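Local coordinates for Hpy188I (PDB 3OQG), which cleaves double-stranded DNA as a restriction endonuclease of the GIY-YIG nuclease family, probably working as a pair of subunits on a pseudopalindromic site, at residues Leu44-Pro49 with Asn126-Val131; Glu69-Val74 with Ala133-Gln138; Ser97-Lys102 with Phe117-Leu122. All coordinates share one frame; numbering follows the deposited sequence. Where two conformers were deposited one is given.

In the fold
Interactions 1 and 2 share strand 129-134, the middle strand of the sheet: interaction 1 pairs its start with strand 42-50 and interaction 2 its end with strand 71-77. Their centres are 18 Å apart, yet Leu44 CD2 packs 3.7 Å from Ala133 CB. Interaction 3, nested between them in sequence, lies 13 Å from interaction 1 and 21 Å from interaction 2, centre to centre. It joins the latter through Tyr98 OH, 2.5 Å from Tyr73 OH, a probable hydrogen bond; the side chains of Tyr73 and Tyr98 are about 6 and 7 Å from a bound sodium ion. His86, seen as a calcium ligand of this protein, is about 5 Å from Val72 between side chains, while 97-102 meets the bases.

Interaction 1 of 3, residues Leu44-Pro49 with Asn126-Val131; sequences LCELVP and NKIVQV
Leu44 and Cys45 both face Val131, so the pairing of 44-49 with 126-131 begins at a classic beta bulge. Val131 O takes a bond of 2.8 Å from Leu44 N and a weak one from Cys45 N, and Val131 N answers to Cys45 O. Beyond the bulge the register is regular: Leu47 gives and receives a backbone bond with Val129, and Glu46 stands opposite Gln130 as the non-hydrogen-bonded pair, its CA-H directed at Val129 O.

The two strands are inner neighbours in the five-stranded antiparallel sheet of this GIY-YIG enzyme. In this pair one face is apolar, with Cys45, Leu47, Val129 and Val131 all buried: Ile91 and Val95 of helix 91-98 cover Cys45 and Leu47, Phe75 meets Leu47 and Val131, and Leu122 of helix 113-125 meets Val129. Val131 holds CG1 anti to its own nitrogen (chi1 -174°), which leaves CG2 to lean over the branch point of Leu47, 3.7 Å from Leu47 CG. The small, weakly polar thiol of Cys45 fits beside this pair, SG 3.8 Å from Val131 CB.

The other face carries Glu46 and Gln130, side by side in the same direction. A bend at chi2 (70°) turns the Gln130 amide back, so that NE2 reaches Glu46 OE2 at 2.9 Å from the anti side of the carboxylate, nearly straight at 164°. The second oxygen, OE1, is taken by Asn59, so both ends of the carboxylate are held. Ile128 crosses Glu46 at a slant, its CG2 3.6 Å from Glu46 OE2.

Asn126, a residue type at ease with positive phi, turns the chain out of helix 113-125. Pro49 lays CG 3.3 Å from Lys127 O, and a water bonds to Asn126 OD1 and weakly to Pro49 O.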
loop_
_atom_site.group_PDB
_atom_site.type_symbol
_atom_site.label_atom_id
_atom_site.label_comp_id
_atom_site.label_asym_id
_atom_site.label_seq_id
_atom_site.Cartn_x
_atom_site.Cartn_y
_atom_site.Cartn_z
ATOM N N LEU A 44 -4.093 14.657 -17.710
ATOM C CA LEU A 44 -3.818 15.314 -16.428
ATOM C C LEU A 44 -2.464 16.005 -16.406
ATOM O O LEU A 44 -2.357 17.140 -15.960
ATOM C CB LEU A 44 -3.918 14.284 -15.292
ATOM C CG LEU A 44 -3.612 14.799 -13.882
ATOM C CD1 LEU A 44 -4.553 15.923 -13.461
ATOM C CD2 LEU A 44 -3.623 13.627 -12.873
ATOM N N CYS A 45 -1.427 15.316 -16.880
ATOM C CA CYS A 45 -0.066 15.836 -16.858
ATOM C C CYS A 45 0.800 14.935 -17.716
ATOM O O CYS A 45 0.323 13.932 -18.259
ATOM C CB CYS A 45 0.485 15.874 -15.424
ATOM S SG CYS A 45 0.627 14.296 -14.571
ATOM N N GLU A 46 2.060 15.306 -17.845
ATOM C CA GLU A 46 3.056 14.463 -18.479
ATOM C C GLU A 46 4.175 14.280 -17.489
ATOM O O GLU A 46 4.444 15.176 -16.655
ATOM C CB GLU A 46 3.613 15.104 -19.745
ATOM C CG GLU A 46 2.702 15.041 -20.903
ATOM C CD GLU A 46 3.189 15.854 -22.051
ATOM O OE1 GLU A 46 3.541 17.051 -21.823
ATOM O OE2 GLU A 46 3.216 15.305 -23.180
ATOM N N LEU A 47 4.828 13.128 -17.597
ATOM C CA LEU A 47 6.039 12.824 -16.836
ATOM C C LEU A 47 7.247 12.878 -17.775
ATOM O O LEU A 47 7.250 12.249 -18.842
ATOM C CB LEU A 47 5.960 11.432 -16.201
ATOM C CG LEU A 47 4.666 11.122 -15.423
ATOM C CD1 LEU A 47 4.690 9.720 -14.791
ATOM C CD2 LEU A 47 4.393 12.228 -14.387
ATOM N N VAL A 48 8.250 13.634 -17.359
ATOM C CA VAL A 48 9.454 13.826 -18.152
ATOM C C VAL A 48 10.648 13.145 -17.490
ATOM O O VAL A 48 11.053 13.552 -16.386
ATOM C CB VAL A 48 9.769 15.318 -18.295
ATOM C CG1 VAL A 48 10.967 15.485 -19.204
ATOM C CG2 VAL A 48 8.546 16.095 -18.804
ATOM N N PRO A 49 11.214 12.099 -18.134
ATOM C CA PRO A 49 12.375 11.445 -17.538
ATOM C C PRO A 49 13.555 12.366 -17.464
ATOM O O PRO A 49 13.843 13.109 -18.426
ATOM C CB PRO A 49 12.679 10.298 -18.518
ATOM C CG PRO A 49 11.419 10.063 -19.174
ATOM C CD PRO A 49 10.802 11.392 -19.363
ATOM N N ASN A 126 12.951 6.407 -21.864
ATOM C CA ASN A 126 13.371 7.804 -22.013
ATOM C C ASN A 126 12.477 8.583 -22.975
ATOM O O ASN A 126 12.944 9.405 -23.799
ATOM C CB ASN A 126 14.842 7.870 -22.401
ATOM C CG ASN A 126 15.472 9.223 -22.119
ATOM O OD1 ASN A 126 15.017 9.985 -21.252
ATOM N ND2 ASN A 126 16.556 9.515 -22.836
ATOM N N LYS A 127 11.171 8.359 -22.818
ATOM C CA LYS A 127 10.164 9.143 -23.508
ATOM C C LYS A 127 9.261 9.859 -22.513
ATOM O O LYS A 127 9.079 9.418 -21.373
ATOM C CB LYS A 127 9.289 8.250 -24.396
ATOM C CG LYS A 127 10.028 7.444 -25.451
ATOM C CD LYS A 127 10.689 8.316 -26.491
ATOM C CE LYS A 127 11.498 7.502 -27.499
ATOM N NZ LYS A 127 12.029 8.387 -28.588
ATOM N N ILE A 128 8.694 10.976 -22.956
ATOM C CA ILE A 128 7.715 11.692 -22.142
ATOM C C ILE A 128 6.465 10.800 -22.051
ATOM O O ILE A 128 6.075 10.135 -23.034
ATOM C CB ILE A 128 7.427 13.085 -22.717
ATOM C CG1 ILE A 128 8.666 13.988 -22.528
ATOM C CG2 ILE A 128 6.258 13.683 -22.035
ATOM C CD1 ILE A 128 8.637 15.257 -23.353
ATOM N N VAL A 129 5.898 10.721 -20.851
ATOM C CA VAL A 129 4.745 9.886 -20.581
ATOM C C VAL A 129 3.520 10.756 -20.410
ATOM O O VAL A 129 3.527 11.683 -19.604
ATOM C CB VAL A 129 4.948 9.083 -19.270
ATOM C CG1 VAL A 129 3.787 8.189 -18.998
ATOM C CG2 VAL A 129 6.255 8.323 -19.309
ATOM N N GLN A 130 2.460 10.472 -21.156
ATOM C CA GLN A 130 1.199 11.138 -20.937
ATOM C C GLN A 130 0.443 10.419 -19.823
ATOM O O GLN A 130 0.342 9.163 -19.825
ATOM C CB GLN A 130 0.371 11.213 -22.221
ATOM C CG GLN A 130 0.935 12.167 -23.272
ATOM C CD GLN A 130 2.223 11.680 -23.920
ATOM O OE1 GLN A 130 2.283 10.556 -24.402
ATOM N NE2 GLN A 130 3.264 12.510 -23.905
ATOM N N VAL A 131 -0.135 11.206 -18.914
ATOM C CA VAL A 131 -0.915 10.683 -17.810
ATOM C C VAL A 131 -2.367 11.138 -17.965
ATOM O O VAL A 131 -2.650 12.317 -17.892
ATOM C CB VAL A 131 -0.411 11.123 -16.438
ATOM C CG1 VAL A 131 -1.199 10.405 -15.318
ATOM C CG2 VAL A 131 1.099 10.846 -16.307
HETATM O O HOH W 1 16.677 11.840 -19.361
#

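Interaction 2 of 3, residues Glu69-Val74 with Ala133-Gln138; sequences EGLVYV and AFFPEQ
Val72 with Phe134 is an antiparallel hydrogen-bonded pair and Tyr73 with Ala133 a non-hydrogen-bonded one, on strand 71-77, which by sequence probably corresponds to the GIY half of the GIY-YIG motif, next to strand 80-87, probably the YIG half. The packed part is short. Val72 N bonds to Phe134 O at 2.8 Å and Phe134 N to Val72 O at 2.9 Å. Leu71, opposite Phe135, does most of the apolar work: its CB lies over one face of the Phe135 ring, 4.0 Å from the centroid in a CH-pi contact, while its CD1 comes to Ala133 CB at 3.8 Å. That reach depends on chi1 of 68°, which sets CG between the backbone nitrogen and carbonyl carbon. A short alanine suits the spot because Leu44 of strand 42-50 packs on it as well.

On the opposite face, Val72 CG2 meets the edge of the Phe134 ring, near its plane, and Phe144 and Ala158 of the second subunit pack against that ring. The end of Tyr73 leads away from 133-138; its OH bonds to Tyr98 OH and its side chain packs on a DNA phosphate.

The watery side begins at Gly70 O, itself packed by Pro136 CD and the Phe135 ring, and widens at Glu69 and Gln138. Gly70 and Leu71 both face Ser87 in a G1 bulge, where a CB on Gly70 would jam against the preceding carbonyl oxygen, so glycine is called for. A water accepting from Gln138 NE2 lies 2.7 Å from Gly70 O. The extended Gln138 chain offers the same NE2 to a second water, at 3.0 Å, which donates weakly to Glu69 OE1.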
loop_
_atom_site.group_PDB
_atom_site.type_symbol
_atom_site.label_atom_id
_atom_site.label_comp_id
_atom_site.label_asym_id
_atom_site.label_seq_id
_atom_site.Cartn_x
_atom_site.Cartn_y
_atom_site.Cartn_z
ATOM N N GLU A 69 -7.390 14.663 -5.002
ATOM C CA GLU A 69 -7.009 13.369 -4.404
ATOM C C GLU A 69 -7.974 12.263 -4.807
ATOM O O GLU A 69 -9.178 12.484 -4.814
ATOM C CB GLU A 69 -7.060 13.503 -2.883
ATOM C CG GLU A 69 -6.152 14.556 -2.329
ATOM C CD GLU A 69 -6.157 14.592 -0.822
ATOM O OE1 GLU A 69 -7.249 14.752 -0.230
ATOM O OE2 GLU A 69 -5.065 14.461 -0.235
ATOM N N GLY A 70 -7.469 11.061 -5.090
ATOM C CA GLY A 70 -8.321 9.929 -5.409
ATOM C C GLY A 70 -8.584 9.839 -6.895
ATOM O O GLY A 70 -9.549 10.427 -7.412
ATOM N N LEU A 71 -7.710 9.128 -7.597
ATOM C CA LEU A 71 -7.801 9.013 -9.049
ATOM C C LEU A 71 -7.384 7.622 -9.523
ATOM O O LEU A 71 -6.617 6.917 -8.857
ATOM C CB LEU A 71 -6.920 10.056 -9.751
ATOM C CG LEU A 71 -5.390 9.949 -9.635
ATOM C CD1 LEU A 71 -4.683 10.697 -10.814
ATOM C CD2 LEU A 71 -4.956 10.501 -8.289
ATOM N N VAL A 72 -7.903 7.249 -10.683
ATOM C CA VAL A 72 -7.325 6.209 -11.495
ATOM C C VAL A 72 -6.534 6.911 -12.596
ATOM O O VAL A 72 -6.983 7.920 -13.161
ATOM C CB VAL A 72 -8.390 5.267 -12.095
ATOM C CG1 VAL A 72 -7.718 4.157 -12.910
ATOM C CG2 VAL A 72 -9.271 4.684 -10.999
ATOM N N TYR A 73 -5.323 6.419 -12.858
ATOM C CA TYR A 73 -4.489 6.979 -13.921
ATOM C C TYR A 73 -4.024 5.936 -14.915
ATOM O O TYR A 73 -3.962 4.730 -14.607
ATOM C CB TYR A 73 -3.291 7.733 -13.344
ATOM C CG TYR A 73 -2.372 6.887 -12.505
ATOM C CD1 TYR A 73 -2.503 6.848 -11.133
ATOM C CD2 TYR A 73 -1.348 6.141 -13.095
ATOM C CE1 TYR A 73 -1.641 6.060 -10.342
ATOM C CE2 TYR A 73 -0.473 5.394 -12.344
ATOM C CZ TYR A 73 -0.624 5.337 -10.977
ATOM O OH TYR A 73 0.219 4.569 -10.228
ATOM N N VAL A 74 -3.720 6.407 -16.125
ATOM C CA VAL A 74 -3.182 5.586 -17.197
ATOM C C VAL A 74 -1.941 6.289 -17.709
ATOM O O VAL A 74 -2.005 7.468 -18.042
ATOM C CB VAL A 74 -4.196 5.400 -18.364
ATOM C CG1 VAL A 74 -3.657 4.379 -19.419
ATOM C CG2 VAL A 74 -5.579 4.959 -17.807
ATOM N N ALA A 133 -6.325 10.707 -16.493
ATOM C CA ALA A 133 -6.878 10.462 -15.157
ATOM C C ALA A 133 -8.383 10.503 -15.120
ATOM O O ALA A 133 -9.024 11.229 -15.894
ATOM C CB ALA A 133 -6.346 11.476 -14.175
ATOM N N PHE A 134 -8.916 9.778 -14.143
ATOM C CA PHE A 134 -10.338 9.751 -13.814
ATOM C C PHE A 134 -10.438 9.919 -12.317
ATOM O O PHE A 134 -9.764 9.180 -11.581
ATOM C CB PHE A 134 -10.909 8.402 -14.213
ATOM C CG PHE A 134 -12.251 8.106 -13.594
ATOM C CD1 PHE A 134 -13.342 8.907 -13.865
ATOM C CD2 PHE A 134 -12.412 7.016 -12.738
ATOM C CE1 PHE A 134 -14.585 8.643 -13.290
ATOM C CE2 PHE A 134 -13.654 6.748 -12.170
ATOM C CZ PHE A 134 -14.736 7.564 -12.449
ATOM N N PHE A 135 -11.239 10.894 -11.862
ATOM C CA PHE A 135 -11.413 11.166 -10.439
ATOM C C PHE A 135 -12.830 10.713 -10.044
ATOM O O PHE A 135 -13.803 11.402 -10.366
ATOM C CB PHE A 135 -11.220 12.655 -10.128
ATOM C CG PHE A 135 -9.829 13.158 -10.372
ATOM C CD1 PHE A 135 -8.901 13.187 -9.341
ATOM C CD2 PHE A 135 -9.443 13.599 -11.627
ATOM C CE1 PHE A 135 -7.617 13.636 -9.559
ATOM C CE2 PHE A 135 -8.150 14.050 -11.852
ATOM C CZ PHE A 135 -7.239 14.063 -10.811
ATOM N N PRO A 136 -12.960 9.523 -9.423
ATOM C CA PRO A 136 -14.294 9.070 -9.014
ATOM C C PRO A 136 -14.958 9.975 -8.002
ATOM O O PRO A 136 -14.289 10.677 -7.246
ATOM C CB PRO A 136 -14.036 7.699 -8.388
ATOM C CG PRO A 136 -12.605 7.611 -8.154
ATOM C CD PRO A 136 -11.929 8.513 -9.116
ATOM N N GLU A 137 -16.285 9.980 -8.002
ATOM C CA GLU A 137 -17.025 10.691 -6.972
ATOM C C GLU A 137 -16.744 10.029 -5.636
ATOM O O GLU A 137 -16.632 8.800 -5.553
ATOM C CB GLU A 137 -18.528 10.669 -7.249
ATOM C CG GLU A 137 -18.943 11.396 -8.518
ATOM C CD GLU A 137 -20.444 11.417 -8.698
ATOM O OE1 GLU A 137 -21.160 11.285 -7.682
ATOM O OE2 GLU A 137 -20.902 11.563 -9.850
ATOM N N GLN A 138 -16.618 10.845 -4.596
ATOM C CA GLN A 138 -16.311 10.348 -3.269
ATOM C C GLN A 138 -17.583 10.300 -2.431
ATOM O O GLN A 138 -18.304 11.282 -2.348
ATOM C CB GLN A 138 -15.288 11.250 -2.603
ATOM C CG GLN A 138 -13.984 11.379 -3.394
ATOM C CD GLN A 138 -13.031 12.365 -2.770
ATOM O OE1 GLN A 138 -13.407 13.123 -1.867
ATOM N NE2 GLN A 138 -11.801 12.394 -3.264
HETATM O O HOH W 2 -10.480 14.329 -1.373
HETATM O O HOH W 3 -11.811 10.962 -6.071
#

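Interaction 3 of 3, residues Ser97-Lys102 with Phe117-Leu122; sequences SYNCGK and FVLQSL. With nucleotides of chain C; nucleotides of chain D.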
loop_
_atom_site.group_PDB
_atom_site.type_symbol
_atom_site.label_atom_id
_atom_site.label_comp_id
_atom_site.label_asym_id
_atom_site.label_seq_id
_atom_site.Cartn_x
_atom_site.Cartn_y
_atom_site.Cartn_z
ATOM N N SER A 97 6.352 9.135 -5.075
ATOM C CA SER A 97 6.503 7.710 -4.743
ATOM C C SER A 97 7.244 6.941 -5.856
ATOM O O SER A 97 8.215 6.225 -5.587
ATOM C CB SER A 97 5.128 7.103 -4.432
ATOM O OG SER A 97 5.254 5.745 -3.995
ATOM N N TYR A 98 6.832 7.073 -7.113
ATOM C CA TYR A 98 7.612 6.465 -8.228
ATOM C C TYR A 98 9.076 6.862 -8.202
ATOM O O TYR A 98 9.966 6.042 -8.477
ATOM C CB TYR A 98 7.016 6.828 -9.585
ATOM C CG TYR A 98 5.802 6.008 -9.939
ATOM C CD1 TYR A 98 5.885 4.628 -10.061
ATOM C CD2 TYR A 98 4.573 6.612 -10.184
ATOM C CE1 TYR A 98 4.799 3.881 -10.417
ATOM C CE2 TYR A 98 3.469 5.861 -10.540
ATOM C CZ TYR A 98 3.572 4.499 -10.634
ATOM O OH TYR A 98 2.473 3.735 -10.990
ATOM N N ASN A 99 9.352 8.121 -7.861
ATOM C CA ASN A 99 10.735 8.582 -7.766
ATOM C C ASN A 99 11.558 7.922 -6.643
ATOM O O ASN A 99 12.769 8.154 -6.553
ATOM C CB ASN A 99 10.784 10.108 -7.668
ATOM C CG ASN A 99 10.503 10.773 -8.985
ATOM O OD1 ASN A 99 10.665 10.149 -10.049
ATOM N ND2 ASN A 99 10.088 12.062 -8.944
ATOM N N CYS A 100 10.900 7.108 -5.810
ATOM C CA CYS A 100 11.596 6.238 -4.850
ATOM C C CYS A 100 12.192 4.976 -5.479
ATOM O O CYS A 100 12.926 4.243 -4.807
ATOM C CB CYS A 100 10.663 5.827 -3.720
ATOM S SG CYS A 100 10.148 7.208 -2.677
ATOM N N GLY A 101 11.868 4.719 -6.744
ATOM C CA GLY A 101 12.344 3.539 -7.451
ATOM C C GLY A 101 13.800 3.560 -7.875
ATOM O O GLY A 101 14.131 2.986 -8.883
ATOM N N LYS A 102 14.661 4.227 -7.115
ATOM C CA LYS A 102 16.070 4.358 -7.468
ATOM C C LYS A 102 16.834 3.055 -7.251
ATOM O O LYS A 102 16.529 2.274 -6.353
ATOM C CB LYS A 102 16.723 5.515 -6.682
ATOM C CG LYS A 102 16.125 6.883 -6.921
ATOM C CD LYS A 102 17.043 7.905 -6.319
ATOM C CE LYS A 102 16.525 9.277 -6.367
ATOM N NZ LYS A 102 17.589 10.180 -5.869
ATOM N N PHE A 117 10.639 -0.954 -10.761
ATOM C CA PHE A 117 10.363 -1.380 -12.129
ATOM C C PHE A 117 9.853 -0.201 -12.988
ATOM O O PHE A 117 10.306 0.000 -14.114
ATOM C CB PHE A 117 9.376 -2.550 -12.148
ATOM C CG PHE A 117 8.760 -2.778 -13.510
ATOM C CD1 PHE A 117 9.496 -3.367 -14.522
ATOM C CD2 PHE A 117 7.490 -2.295 -13.799
ATOM C CE1 PHE A 117 8.959 -3.512 -15.801
ATOM C CE2 PHE A 117 6.952 -2.432 -15.076
ATOM C CZ PHE A 117 7.689 -3.041 -16.077
ATOM N N VAL A 118 8.902 0.565 -12.472
ATOM C CA VAL A 118 8.342 1.673 -13.245
ATOM C C VAL A 118 9.347 2.808 -13.466
ATOM O O VAL A 118 9.541 3.242 -14.603
ATOM C CB VAL A 118 7.008 2.183 -12.649
ATOM C CG1 VAL A 118 6.518 3.422 -13.437
ATOM C CG2 VAL A 118 5.958 1.089 -12.661
ATOM N N LEU A 119 10.017 3.286 -12.418
ATOM C CA LEU A 119 10.939 4.403 -12.608
ATOM C C LEU A 119 12.056 3.989 -13.590
ATOM O O LEU A 119 12.378 4.729 -14.524
ATOM C CB LEU A 119 11.542 4.826 -11.288
ATOM C CG LEU A 119 12.579 5.948 -11.411
ATOM C CD1 LEU A 119 11.889 7.207 -11.879
ATOM C CD2 LEU A 119 13.314 6.196 -10.085
ATOM N N GLN A 120 12.635 2.813 -13.377
ATOM C CA GLN A 120 13.791 2.397 -14.181
ATOM C C GLN A 120 13.367 2.162 -15.627
ATOM O O GLN A 120 14.110 2.511 -16.552
ATOM C CB GLN A 120 14.495 1.176 -13.611
ATOM C CG GLN A 120 15.115 1.396 -12.232
ATOM C CD GLN A 120 16.045 2.583 -12.191
ATOM O OE1 GLN A 120 16.865 2.793 -13.110
ATOM N NE2 GLN A 120 15.949 3.364 -11.120
ATOM N N SER A 121 12.176 1.600 -15.816
ATOM C CA SER A 121 11.660 1.370 -17.180
ATOM C C SER A 121 11.402 2.687 -17.894
ATOM O O SER A 121 11.795 2.858 -19.048
ATOM C CB SER A 121 10.383 0.523 -17.160
ATOM O OG SER A 121 10.672 -0.816 -16.767
ATOM N N LEU A 122 10.753 3.624 -17.213
ATOM C CA LEU A 122 10.490 4.934 -17.813
ATOM C C LEU A 122 11.770 5.718 -18.112
ATOM O O LEU A 122 11.854 6.397 -19.135
ATOM C CB LEU A 122 9.525 5.742 -16.936
ATOM C CG LEU A 122 8.112 5.171 -16.750
ATOM C CD1 LEU A 122 7.174 6.164 -16.043
ATOM C CD2 LEU A 122 7.448 4.642 -18.006
ATOM P P DA C 7 -1.375 5.653 -2.809
ATOM O OP1 DA C 7 -2.790 6.052 -2.654
ATOM O OP2 DA C 7 -0.515 6.358 -3.797
ATOM O "O5'" DA C 7 -0.667 5.764 -1.387
ATOM C "C5'" DA C 7 -1.182 5.028 -0.279
ATOM C "C4'" DA C 7 -0.498 5.440 1.004
ATOM O "O4'" DA C 7 0.876 4.989 1.004
ATOM C "C3'" DA C 7 -0.462 6.939 1.288
ATOM O "O3'" DA C 7 -0.771 7.171 2.667
ATOM C "C2'" DA C 7 0.967 7.335 0.961
ATOM C "C1'" DA C 7 1.764 6.071 1.228
ATOM N N9 DA C 7 2.905 5.901 0.325
ATOM C C8 DA C 7 2.863 5.752 -1.043
ATOM N N7 DA C 7 4.043 5.632 -1.599
ATOM C C5 DA C 7 4.926 5.702 -0.529
ATOM C C6 DA C 7 6.329 5.650 -0.455
ATOM N N6 DA C 7 7.128 5.505 -1.522
ATOM N N1 DA C 7 6.895 5.754 0.766
ATOM C C2 DA C 7 6.094 5.901 1.835
ATOM N N3 DA C 7 4.771 5.966 1.892
ATOM C C4 DA C 7 4.236 5.862 0.662
ATOM P P DT D 2 19.478 9.748 -0.648
ATOM O OP1 DT D 2 20.589 9.876 0.326
ATOM O OP2 DT D 2 19.726 9.138 -1.978
ATOM O "O5'" DT D 2 18.306 8.938 0.065
ATOM C "C5'" DT D 2 18.179 8.948 1.486
ATOM C "C4'" DT D 2 16.874 8.314 1.908
ATOM O "O4'" DT D 2 15.759 8.990 1.308
ATOM C "C3'" DT D 2 16.680 6.833 1.576
ATOM O "O3'" DT D 2 16.913 6.084 2.778
ATOM C "C2'" DT D 2 15.227 6.737 1.114
ATOM C "C1'" DT D 2 14.660 8.116 1.402
ATOM N N1 DT D 2 13.619 8.610 0.490
ATOM C C2 DT D 2 12.322 8.672 0.947
ATOM O O2 DT D 2 11.972 8.240 2.038
ATOM N N3 DT D 2 11.440 9.256 0.074
ATOM C C4 DT D 2 11.716 9.750 -1.190
ATOM O O4 DT D 2 10.825 10.288 -1.845
ATOM C C5 DT D 2 13.083 9.589 -1.633
ATOM C C7 DT D 2 13.457 10.033 -3.017
ATOM C C6 DT D 2 13.956 9.038 -0.781
ATOM P P DT D 3 16.544 4.520 2.847
ATOM O OP1 DT D 3 17.662 3.873 3.575
ATOM O OP2 DT D 3 16.173 4.023 1.499
ATOM O "O5'" DT D 3 15.247 4.498 3.767
ATOM C "C5'" DT D 3 15.144 5.392 4.869
ATOM C "C4'" DT D 3 13.752 5.356 5.458
ATOM O "O4'" DT D 3 12.787 5.889 4.509
ATOM C "C3'" DT D 3 13.226 3.974 5.850
ATOM O "O3'" DT D 3 12.377 4.129 6.991
ATOM C "C2'" DT D 3 12.402 3.585 4.636
ATOM C "C1'" DT D 3 11.765 4.925 4.287
ATOM N N1 DT D 3 11.316 5.026 2.876
ATOM C C2 DT D 3 10.022 5.429 2.622
ATOM O O2 DT D 3 9.250 5.801 3.488
ATOM N N3 DT D 3 9.660 5.382 1.303
ATOM C C4 DT D 3 10.445 4.992 0.231
ATOM O O4 DT D 3 9.958 4.950 -0.906
ATOM C C5 DT D 3 11.809 4.640 0.562
ATOM C C7 DT D 3 12.749 4.246 -0.536
ATOM C C6 DT D 3 12.172 4.680 1.850
#
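Leu119 lies against the backbone of the turn 98-101. CB is 3.4 Å from Tyr98 O. CG, anti to the backbone nitrogen (chi1 177°), passes the same oxygen, and the two methyls then part: CD1 comes within 3.7 Å of Asn99 OD1, whose hydrogen-bonding partner is Leu56 N, and CD2 rests 3.5 Å from Gly101 C. The closeness of helix and turn suits glycine at 101, where the missing side chain lets leucine lie directly on the backbone.

The turn is a type I beta turn, with Gly101 N bonded back to Tyr98 O, and it leads from helix 91-98 to Lys102, the N-cap of helix 103-108. Gln120 fastens it from the side. Its chain bends at chi2, and NE2 donates to Gly101 O at 2.9 Å, almost straight at 171° and in the amide plane, though tilted 24° from the plane of the carbonyl. The same NE2 also bonds to Glu54. Val118 CG1 meets Tyr98 CE1 at 3.5 Å, the side chains crossing at a slant. Tyr98 OH bonds to Lys83 as well as to Tyr73.

Ser97 and Cys100 face the major-groove edges of the bases, consistent with a part in sequence recognition. Ser97 OG donates to N7 of DA7 of chain C at 2.7 Å, and Asn115 also bonds to this hydroxyl, which probably helps to orient it. Cys100 SG lies 2.9 Å from O4 of DT3 of chain D.

Helix 113-125 packs against the turn 98-101, its Leu119 and Leu122 reaching Leu56 of strand 55-60 and its Phe117, Val118 and Leu122 packing on Phe82 of strand 80-87.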